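Local coordinates for succinoglycan biosynthesis protein (Bacillus cereus ATCC 14579, PDB 3B55) that binds a calcium ion and belongs to the erythromycin esterase family, though its substrate and any part in succinoglycan synthesis remain unproven, at residues A[51-56]-A[62-67]; A[74-79]-A[293-298]; A[97-102]-A[150-155]. The protein carries 1 engineered substitution. All blocks are in the same frame, centred on the assembly; numbering follows the deposited sequence.

Contact 1 of 3, residues A[51-56]-A[62-67]; sequences KPLKTT and LNDLKP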
loop_
_atom_site.group_PDB
_atom_site.type_symbol
_atom_site.label_atom_id
_atom_site.label_comp_id
_atom_site.label_asym_id
_atom_site.label_seq_id
_atom_site.Cartn_x
_atom_site.Cartn_y
_atom_site.Cartn_z
ATOM N N LYS A 51 -19.690 13.847 -4.751
ATOM C CA LYS A 51 -20.510 12.705 -5.142
ATOM C C LYS A 51 -20.812 12.007 -3.820
ATOM O O LYS A 51 -19.913 11.461 -3.180
ATOM C CB LYS A 51 -19.725 11.767 -6.065
ATOM C CG LYS A 51 -19.252 12.425 -7.369
ATOM C CD LYS A 51 -20.422 12.853 -8.242
ATOM C CE LYS A 51 -19.952 13.478 -9.555
ATOM N NZ LYS A 51 -19.167 14.735 -9.366
ATOM N N PRO A 52 -22.085 12.019 -3.386
ATOM C CA PRO A 52 -22.469 11.384 -2.122
ATOM C C PRO A 52 -22.310 9.874 -2.034
ATOM O O PRO A 52 -22.658 9.140 -2.956
ATOM C CB PRO A 52 -23.921 11.809 -1.953
ATOM C CG PRO A 52 -24.410 11.841 -3.352
ATOM C CD PRO A 52 -23.275 12.557 -4.071
ATOM N N LEU A 53 -21.776 9.433 -0.903
ATOM C CA LEU A 53 -21.580 8.021 -0.615
ATOM C C LEU A 53 -22.662 7.689 0.399
ATOM O O LEU A 53 -22.729 8.285 1.475
ATOM C CB LEU A 53 -20.192 7.785 -0.019
ATOM C CG LEU A 53 -19.119 7.127 -0.889
ATOM C CD1 LEU A 53 -19.520 7.127 -2.351
ATOM C CD2 LEU A 53 -17.803 7.855 -0.668
ATOM N N LYS A 54 -23.518 6.745 0.040
ATOM C CA LYS A 54 -24.634 6.349 0.887
ATOM C C LYS A 54 -24.237 5.656 2.191
ATOM O O LYS A 54 -24.846 5.894 3.234
ATOM C CB LYS A 54 -25.580 5.461 0.063
ATOM C CG LYS A 54 -27.021 5.429 0.539
ATOM C CD LYS A 54 -27.974 5.146 -0.625
ATOM C CE LYS A 54 -27.967 6.288 -1.647
ATOM N NZ LYS A 54 -28.931 6.073 -2.767
ATOM N N THR A 55 -23.218 4.804 2.143
ATOM C CA THR A 55 -22.776 4.080 3.335
ATOM C C THR A 55 -21.290 3.757 3.243
ATOM O O THR A 55 -20.627 4.127 2.273
ATOM C CB THR A 55 -23.488 2.722 3.465
ATOM O OG1 THR A 55 -22.957 1.822 2.483
ATOM C CG2 THR A 55 -24.987 2.865 3.230
ATOM N N THR A 56 -20.787 3.066 4.266
ATOM C CA THR A 56 -19.401 2.599 4.312
ATOM C C THR A 56 -19.470 1.074 4.488
ATOM O O THR A 56 -18.452 0.405 4.659
ATOM C CB THR A 56 -18.588 3.223 5.495
ATOM O OG1 THR A 56 -19.242 2.959 6.739
ATOM C CG2 THR A 56 -18.444 4.718 5.323
ATOM N N LEU A 62 -23.264 -1.097 -4.798
ATOM C CA LEU A 62 -22.109 -0.342 -5.280
ATOM C C LEU A 62 -22.519 0.822 -6.184
ATOM O O LEU A 62 -21.669 1.527 -6.734
ATOM C CB LEU A 62 -21.164 -1.277 -6.050
ATOM C CG LEU A 62 -19.948 -1.942 -5.385
ATOM C CD1 LEU A 62 -19.963 -1.767 -3.877
ATOM C CD2 LEU A 62 -19.930 -3.415 -5.768
ATOM N N ASN A 63 -23.824 1.028 -6.323
ATOM C CA ASN A 63 -24.344 2.087 -7.182
ATOM C C ASN A 63 -23.834 3.500 -6.952
ATOM O O ASN A 63 -23.687 4.255 -7.909
ATOM C CB ASN A 63 -25.872 2.093 -7.135
ATOM C CG ASN A 63 -26.479 1.063 -8.063
ATOM O OD1 ASN A 63 -27.675 0.766 -7.989
ATOM N ND2 ASN A 63 -25.659 0.521 -8.957
ATOM N N ASP A 64 -23.560 3.871 -5.705
ATOM C CA ASP A 64 -23.076 5.220 -5.444
ATOM C C ASP A 64 -21.648 5.430 -5.938
ATOM O O ASP A 64 -21.173 6.561 -6.001
ATOM C CB ASP A 64 -23.174 5.554 -3.947
ATOM C CG ASP A 64 -22.518 4.504 -3.062
ATOM O OD1 ASP A 64 -21.994 3.504 -3.597
ATOM O OD2 ASP A 64 -22.521 4.682 -1.826
ATOM N N LEU A 65 -20.973 4.343 -6.306
ATOM C CA LEU A 65 -19.595 4.421 -6.795
ATOM C C LEU A 65 -19.484 4.543 -8.320
ATOM O O LEU A 65 -18.386 4.671 -8.863
ATOM C CB LEU A 65 -18.794 3.203 -6.304
ATOM C CG LEU A 65 -18.380 3.270 -4.823
ATOM C CD1 LEU A 65 -17.719 1.980 -4.391
ATOM C CD2 LEU A 65 -17.431 4.437 -4.615
ATOM N N LYS A 66 -20.625 4.513 -9.001
ATOM C CA LYS A 66 -20.658 4.612 -10.457
ATOM C C LYS A 66 -19.892 5.805 -11.031
ATOM O O LYS A 66 -19.286 5.696 -12.095
ATOM C CB LYS A 66 -22.108 4.651 -10.940
ATOM C CG LYS A 66 -22.864 3.362 -10.672
ATOM C CD LYS A 66 -23.002 2.527 -11.929
ATOM C CE LYS A 66 -24.297 2.847 -12.645
ATOM N NZ LYS A 66 -25.452 2.438 -11.801
ATOM N N PRO A 67 -19.926 6.969 -10.354
ATOM C CA PRO A 67 -19.202 8.144 -10.866
ATOM C C PRO A 67 -17.695 7.906 -10.968
ATOM O O PRO A 67 -16.971 8.660 -11.616
ATOM C CB PRO A 67 -19.545 9.229 -9.848
ATOM C CG PRO A 67 -20.945 8.845 -9.424
ATOM C CD PRO A 67 -20.813 7.348 -9.239
HETATM O O HOH W 1 -22.129 8.992 -5.680
#
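Asp64 is gripped by the backbone of segment 51-56: its OD2 accepts the backbone N-H of Lys54 at 3.0 Å through the anti lone pair, with a moderately bent N-H...O angle of 145°. The carboxylate gets there because CG sits between the backbone N and the carbonyl carbon (chi1 52°), a torsion that turns the group toward Lys54. Leu53 lies across it at about a right angle, with Leu53 CD1 3.9 Å from Asp64 OD2. Leu53 CD1 also meets Leu65 CD2 at 4.1 Å and so joins the polar grip to the apolar interior, where Leu65 leans on Tyr100 of helix 88-104. At the other end Lys51, bent at chi2 and chi4, brings Lys51 CG obliquely against Pro67 CB (4.1 Å). Between these ends a water donates to Pro52 O (2.8 Å) and to Asp64 O (2.6 Å), bridging the two backbones. Strand 51-53 borders the main sheet and pairs with strand 382-386, so the 3-10 turn is tied to a sheet edge. Arg96 forms a salt bridge with OD1; each carboxylate oxygen thus has its own donor, which should fix the group's rotation and probably favours its ionised form.

Contact 2 of 3, residues A[74-79]-A[293-298]; sequences SASIVG and WTEEHL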
loop_
_atom_site.group_PDB
_atom_site.type_symbol
_atom_site.label_atom_id
_atom_site.label_comp_id
_atom_site.label_asym_id
_atom_site.label_seq_id
_atom_site.Cartn_x
_atom_site.Cartn_y
_atom_site.Cartn_z
ATOM N N SER A 74 -9.093 4.794 -18.014
ATOM C CA SER A 74 -8.321 3.651 -18.481
ATOM C C SER A 74 -7.007 3.447 -17.710
ATOM O O SER A 74 -6.099 2.774 -18.188
ATOM C CB SER A 74 -8.025 3.798 -19.979
ATOM O OG SER A 74 -7.333 5.009 -20.236
ATOM N N ALA A 75 -6.909 4.030 -16.521
ATOM C CA ALA A 75 -5.705 3.886 -15.700
ATOM C C ALA A 75 -5.395 2.410 -15.474
ATOM O O ALA A 75 -6.303 1.596 -15.289
ATOM C CB ALA A 75 -5.892 4.577 -14.359
ATOM N N SER A 76 -4.108 2.077 -15.473
ATOM C CA SER A 76 -3.650 0.699 -15.282
ATOM C C SER A 76 -3.398 0.370 -13.816
ATOM O O SER A 76 -3.395 -0.794 -13.412
ATOM C CB SER A 76 -2.337 0.479 -16.030
ATOM O OG SER A 76 -2.439 0.979 -17.345
ATOM N N ILE A 77 -3.171 1.404 -13.021
ATOM C CA ILE A 77 -2.866 1.204 -11.620
ATOM C C ILE A 77 -3.421 2.365 -10.818
ATOM O O ILE A 77 -3.172 3.531 -11.123
ATOM C CB ILE A 77 -1.337 1.045 -11.460
ATOM C CG1 ILE A 77 -0.937 1.043 -9.988
ATOM C CG2 ILE A 77 -0.621 2.124 -12.263
ATOM C CD1 ILE A 77 0.518 0.653 -9.781
ATOM N N VAL A 78 -4.212 2.022 -9.807
ATOM C CA VAL A 78 -4.876 2.993 -8.951
ATOM C C VAL A 78 -4.430 2.895 -7.501
ATOM O O VAL A 78 -4.581 1.849 -6.864
ATOM C CB VAL A 78 -6.417 2.792 -9.015
ATOM C CG1 VAL A 78 -7.121 3.659 -7.973
ATOM C CG2 VAL A 78 -6.918 3.115 -10.412
ATOM N N GLY A 79 -3.882 3.995 -6.988
ATOM C CA GLY A 79 -3.438 4.033 -5.608
ATOM C C GLY A 79 -4.656 4.320 -4.744
ATOM O O GLY A 79 -5.421 5.238 -5.042
ATOM N N TRP A 293 6.088 -4.020 -10.789
ATOM C CA TRP A 293 6.248 -5.383 -11.290
ATOM C C TRP A 293 4.870 -6.071 -11.454
ATOM O O TRP A 293 4.619 -6.756 -12.447
ATOM C CB TRP A 293 7.116 -6.191 -10.321
ATOM C CG TRP A 293 7.304 -7.602 -10.750
ATOM C CD1 TRP A 293 8.297 -8.093 -11.546
ATOM C CD2 TRP A 293 6.415 -8.696 -10.497
ATOM N NE1 TRP A 293 8.079 -9.424 -11.810
ATOM C CE2 TRP A 293 6.929 -9.818 -11.180
ATOM C CE3 TRP A 293 5.230 -8.832 -9.762
ATOM C CZ2 TRP A 293 6.296 -11.069 -11.152
ATOM C CZ3 TRP A 293 4.598 -10.079 -9.734
ATOM C CH2 TRP A 293 5.134 -11.179 -10.427
ATOM N N THR A 294 3.985 -5.877 -10.480
ATOM C CA THR A 294 2.652 -6.478 -10.509
ATOM C C THR A 294 1.841 -6.025 -11.723
ATOM O O THR A 294 1.312 -6.840 -12.466
ATOM C CB THR A 294 1.866 -6.128 -9.232
ATOM O OG1 THR A 294 2.603 -6.566 -8.086
ATOM C CG2 THR A 294 0.499 -6.816 -9.239
ATOM N N GLU A 295 1.730 -4.714 -11.902
ATOM C CA GLU A 295 0.996 -4.145 -13.022
ATOM C C GLU A 295 1.607 -4.609 -14.352
ATOM O O GLU A 295 0.893 -5.013 -15.273
ATOM C CB GLU A 295 1.033 -2.610 -12.916
ATOM C CG GLU A 295 0.184 -1.830 -13.927
ATOM C CD GLU A 295 0.747 -1.872 -15.339
ATOM O OE1 GLU A 295 1.973 -1.681 -15.491
ATOM O OE2 GLU A 295 -0.031 -2.088 -16.298
ATOM N N GLU A 296 2.932 -4.568 -14.447
ATOM C CA GLU A 296 3.598 -4.959 -15.681
ATOM C C GLU A 296 3.479 -6.443 -16.020
ATOM O O GLU A 296 3.407 -6.801 -17.194
ATOM C CB GLU A 296 5.074 -4.543 -15.647
ATOM C CG GLU A 296 5.288 -3.047 -15.471
ATOM C CD GLU A 296 6.682 -2.591 -15.890
ATOM O OE1 GLU A 296 7.673 -3.110 -15.333
ATOM O OE2 GLU A 296 6.781 -1.705 -16.768
ATOM N N HIS A 297 3.454 -7.305 -15.007
ATOM C CA HIS A 297 3.352 -8.737 -15.262
ATOM C C HIS A 297 1.978 -9.350 -15.044
ATOM O O HIS A 297 1.656 -10.347 -15.675
ATOM C CB HIS A 297 4.363 -9.510 -14.414
ATOM C CG HIS A 297 5.790 -9.200 -14.743
ATOM N ND1 HIS A 297 6.382 -7.999 -14.417
ATOM C CD2 HIS A 297 6.732 -9.920 -15.398
ATOM C CE1 HIS A 297 7.627 -7.989 -14.860
ATOM N NE2 HIS A 297 7.864 -9.143 -15.459
ATOM N N LEU A 298 1.158 -8.764 -14.176
ATOM C CA LEU A 298 -0.161 -9.329 -13.907
ATOM C C LEU A 298 -1.357 -8.486 -14.337
ATOM O O LEU A 298 -2.486 -8.960 -14.294
ATOM C CB LEU A 298 -0.284 -9.690 -12.420
ATOM C CG LEU A 298 0.831 -10.588 -11.872
ATOM C CD1 LEU A 298 0.538 -10.924 -10.420
ATOM C CD2 LEU A 298 0.949 -11.871 -12.699
#
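Glu295 lays the aliphatic part of its side chain against the start of strand 77-82, and this is the close part of a small contact. Glu295 CG comes 4.1 Å from Ile77 CB and 3.8 Å from Ser76 O, the carbonyl just before the strand. CG lies anti to the backbone N (chi1 -174°), which carries the chain out from helix 278-298, and the bend at chi2 (-72°) then turns the carboxylate along Ser76. There Glu295 OE2 rests 3.5 Å from Ser76 CB. Ile77 is buried, and beyond this contact it packs on Val303 and Tyr336 of the neighbouring strands.

The polar end is looser. Ser76 OG stands 4.0 Å from Glu295 OE2, and the carboxylate has its polar partners outside the segments: Tyr332 OH is hydrogen-bonded to OE1, while Arg335 is a long, weak ion partner of OE2 and also a weak hydrogen-bond partner of Ser76 OG. Farther round the helix, away from the strand, the exposed His297 folds back on its own backbone, where its ND1 donates to Trp293 O at 2.9 Å. Trp293 NE1 lies over the centre of the His297 imidazole, 3.3 Å above its plane.

The contact seats the C-terminal end of the helix on the parallel part of the main alpha/beta sheet, two residues before strand 301-306. Non-bonded contacts of the Glu295 methylene and OE2 with Ser76 and Ile77 make the join, whereas the carboxylate is held from outside the segments by Tyr332, with Arg335 probably adding a modest electrostatic pull.

Contact 3 of 3, residues A[97-102]-A[150-155]; sequences IVKYLV and LDWIRQ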
loop_
_atom_site.group_PDB
_atom_site.type_symbol
_atom_site.label_atom_id
_atom_site.label_comp_id
_atom_site.label_asym_id
_atom_site.label_seq_id
_atom_site.Cartn_x
_atom_site.Cartn_y
_atom_site.Cartn_z
ATOM N N ILE A 97 -14.579 0.140 -2.595
ATOM C CA ILE A 97 -13.960 0.627 -3.821
ATOM C C ILE A 97 -13.264 -0.499 -4.575
ATOM O O ILE A 97 -13.399 -0.614 -5.796
ATOM C CB ILE A 97 -12.945 1.753 -3.511
ATOM C CG1 ILE A 97 -13.677 2.913 -2.822
ATOM C CG2 ILE A 97 -12.271 2.219 -4.789
ATOM C CD1 ILE A 97 -12.778 4.012 -2.334
ATOM N N VAL A 98 -12.513 -1.322 -3.852
ATOM C CA VAL A 98 -11.844 -2.452 -4.481
ATOM C C VAL A 98 -12.915 -3.265 -5.195
ATOM O O VAL A 98 -12.759 -3.625 -6.359
ATOM C CB VAL A 98 -11.143 -3.344 -3.434
ATOM C CG1 VAL A 98 -10.553 -4.573 -4.105
ATOM C CG2 VAL A 98 -10.051 -2.549 -2.734
ATOM N N LYS A 99 -14.002 -3.541 -4.476
ATOM C CA LYS A 99 -15.133 -4.296 -5.006
ATOM C C LYS A 99 -15.605 -3.704 -6.327
ATOM O O LYS A 99 -15.825 -4.421 -7.298
ATOM C CB LYS A 99 -16.305 -4.252 -4.032
ATOM C CG LYS A 99 -16.423 -5.427 -3.089
ATOM C CD LYS A 99 -17.787 -5.376 -2.423
ATOM C CE LYS A 99 -18.130 -6.673 -1.733
ATOM N NZ LYS A 99 -19.518 -6.634 -1.204
ATOM N N TYR A 100 -15.781 -2.386 -6.343
ATOM C CA TYR A 100 -16.226 -1.688 -7.542
ATOM C C TYR A 100 -15.204 -1.794 -8.677
ATOM O O TYR A 100 -15.556 -2.122 -9.811
ATOM C CB TYR A 100 -16.466 -0.214 -7.236
ATOM C CG TYR A 100 -16.880 0.558 -8.458
ATOM C CD1 TYR A 100 -18.183 0.465 -8.949
ATOM C CD2 TYR A 100 -15.951 1.309 -9.184
ATOM C CE1 TYR A 100 -18.552 1.090 -10.132
ATOM C CE2 TYR A 100 -16.310 1.937 -10.372
ATOM C CZ TYR A 100 -17.610 1.819 -10.840
ATOM O OH TYR A 100 -17.967 2.406 -12.031
ATOM N N LEU A 101 -13.944 -1.495 -8.369
ATOM C CA LEU A 101 -12.879 -1.553 -9.356
ATOM C C LEU A 101 -12.691 -2.968 -9.912
ATOM O O LEU A 101 -12.412 -3.139 -11.094
ATOM C CB LEU A 101 -11.568 -1.030 -8.747
ATOM C CG LEU A 101 -11.528 0.481 -8.451
ATOM C CD1 LEU A 101 -10.192 0.872 -7.841
ATOM C CD2 LEU A 101 -11.745 1.264 -9.727
ATOM N N VAL A 102 -12.851 -3.982 -9.070
ATOM C CA VAL A 102 -12.698 -5.363 -9.530
ATOM C C VAL A 102 -13.836 -5.818 -10.453
ATOM O O VAL A 102 -13.589 -6.372 -11.525
ATOM C CB VAL A 102 -12.622 -6.352 -8.345
ATOM C CG1 VAL A 102 -12.794 -7.783 -8.847
ATOM C CG2 VAL A 102 -11.280 -6.207 -7.618
ATOM N N LEU A 150 -10.374 -9.990 2.661
ATOM C CA LEU A 150 -9.747 -11.197 2.143
ATOM C C LEU A 150 -10.788 -12.283 1.905
ATOM O O LEU A 150 -10.722 -13.009 0.909
ATOM C CB LEU A 150 -8.670 -11.684 3.117
ATOM C CG LEU A 150 -7.468 -10.743 3.224
ATOM C CD1 LEU A 150 -6.571 -11.159 4.372
ATOM C CD2 LEU A 150 -6.710 -10.754 1.904
ATOM N N ASP A 151 -11.751 -12.391 2.817
ATOM C CA ASP A 151 -12.797 -13.390 2.666
ATOM C C ASP A 151 -13.645 -13.068 1.441
ATOM O O ASP A 151 -14.044 -13.970 0.711
ATOM C CB ASP A 151 -13.677 -13.455 3.910
ATOM C CG ASP A 151 -14.763 -14.504 3.787
ATOM O OD1 ASP A 151 -14.463 -15.593 3.256
ATOM O OD2 ASP A 151 -15.905 -14.250 4.224
ATOM N N TRP A 152 -13.925 -11.788 1.206
ATOM C CA TRP A 152 -14.706 -11.428 0.028
ATOM C C TRP A 152 -13.909 -11.808 -1.229
ATOM O O TRP A 152 -14.476 -12.302 -2.209
ATOM C CB TRP A 152 -15.012 -9.928 -0.006
ATOM C CG TRP A 152 -15.532 -9.512 -1.342
ATOM C CD1 TRP A 152 -16.774 -9.756 -1.847
ATOM C CD2 TRP A 152 -14.778 -8.915 -2.405
ATOM N NE1 TRP A 152 -16.838 -9.363 -3.163
ATOM C CE2 TRP A 152 -15.624 -8.847 -3.533
ATOM C CE3 TRP A 152 -13.463 -8.444 -2.517
ATOM C CZ2 TRP A 152 -15.203 -8.317 -4.760
ATOM C CZ3 TRP A 152 -13.042 -7.917 -3.741
ATOM C CH2 TRP A 152 -13.911 -7.865 -4.845
ATOM N N ILE A 153 -12.596 -11.581 -1.204
ATOM C CA ILE A 153 -11.778 -11.917 -2.361
ATOM C C ILE A 153 -11.751 -13.427 -2.581
ATOM O O ILE A 153 -11.750 -13.888 -3.719
ATOM C CB ILE A 153 -10.334 -11.420 -2.216
ATOM C CG1 ILE A 153 -10.313 -9.902 -2.051
ATOM C CG2 ILE A 153 -9.544 -11.820 -3.451
ATOM C CD1 ILE A 153 -8.907 -9.321 -1.926
ATOM N N ARG A 154 -11.714 -14.189 -1.489
ATOM C CA ARG A 154 -11.709 -15.646 -1.570
ATOM C C ARG A 154 -13.008 -16.099 -2.238
ATOM O O ARG A 154 -13.004 -16.981 -3.101
ATOM C CB ARG A 154 -11.628 -16.256 -0.169
ATOM C CG ARG A 154 -11.858 -17.765 -0.134
ATOM C CD ARG A 154 -11.953 -18.280 1.298
ATOM N NE ARG A 154 -13.183 -17.858 1.962
ATOM C CZ ARG A 154 -14.400 -18.273 1.618
ATOM N NH1 ARG A 154 -14.557 -19.124 0.613
ATOM N NH2 ARG A 154 -15.459 -17.854 2.288
ATOM N N GLN A 155 -14.115 -15.485 -1.832
ATOM C CA GLN A 155 -15.429 -15.816 -2.377
ATOM C C GLN A 155 -15.530 -15.436 -3.849
ATOM O O GLN A 155 -16.005 -16.218 -4.678
ATOM C CB GLN A 155 -16.529 -15.102 -1.581
ATOM C CG GLN A 155 -16.724 -15.646 -0.181
ATOM C CD GLN A 155 -17.844 -14.940 0.566
ATOM O OE1 GLN A 155 -17.617 -14.297 1.594
ATOM N NE2 GLN A 155 -19.060 -15.053 0.047
#
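The Trp152 indole takes Lys99 over one face, with Val102 at its edge and Val98 approaching obliquely. It fills the gap between two helices of the alpha/beta fold: helix 88-104, the beta-alpha-beta crossover between strands 77-82 and 109-112, and helix 144-158, which precedes strand 167-172. Lys99 CE makes a CH-pi contact with the five-membered ring of Trp152, 3.5 Å from its centroid and 22° off the ring normal, and is only 3.3 Å from Trp152 NE1. Nearer the backbone, Lys99 CG lies over the rim of the same face, 3.5 Å from Trp152 CE2. Val102 CB stands close to the ring plane, 4.0 Å from Trp152 CH2 at the benzo corner, while Val98 CG1 reaches Trp152 CZ3 at 4.2 Å. Tyr156, one turn on in the helix of Trp152, also meets the indole.

The two helices run nearly parallel, at 22°, with their axes 11.6 Å apart, a wide spacing spanned by the indole. Trp152 reaches across because CG is anti to the backbone N (chi1 167°). Deeper in, Val102 and Ile153 both pack on Val166, whereas Val98 also touches Leu80 of the sheet.

Lys99 runs extended beyond CG across the indole, and its amine goes on to a hydrogen bond with Pro58 O, so its methylenes are drawn along the ring while its charged end is satisfied outside both helices. On the other side of helix 144-158, Arg154 NH2 closes a salt bridge on the syn lone pair of Asp151 OD1 at 2.7 Å.

In the fold
From the N terminus, contact 1 comes first and closes a short loop of five residues, folding the chain after edge strand 51-53 back beside it. Helix 68-72 then leads to segment 74-79, at the start of strand 77-82, where contact 2 opens; it closes only at residues 293-298, more than 200 residues later. Contact 3 falls wholly within that span. No two contacts cross. Helix 88-104 links the three: Leu65 of contact 1 packs on Ile97, and Leu101 of contact 3 touches Val78 of contact 2. Contact 1 ties the edge strand to the loop that follows it, contact 2 a central strand to helix 278-298, and contact 3 helix 88-104 to helix 144-158.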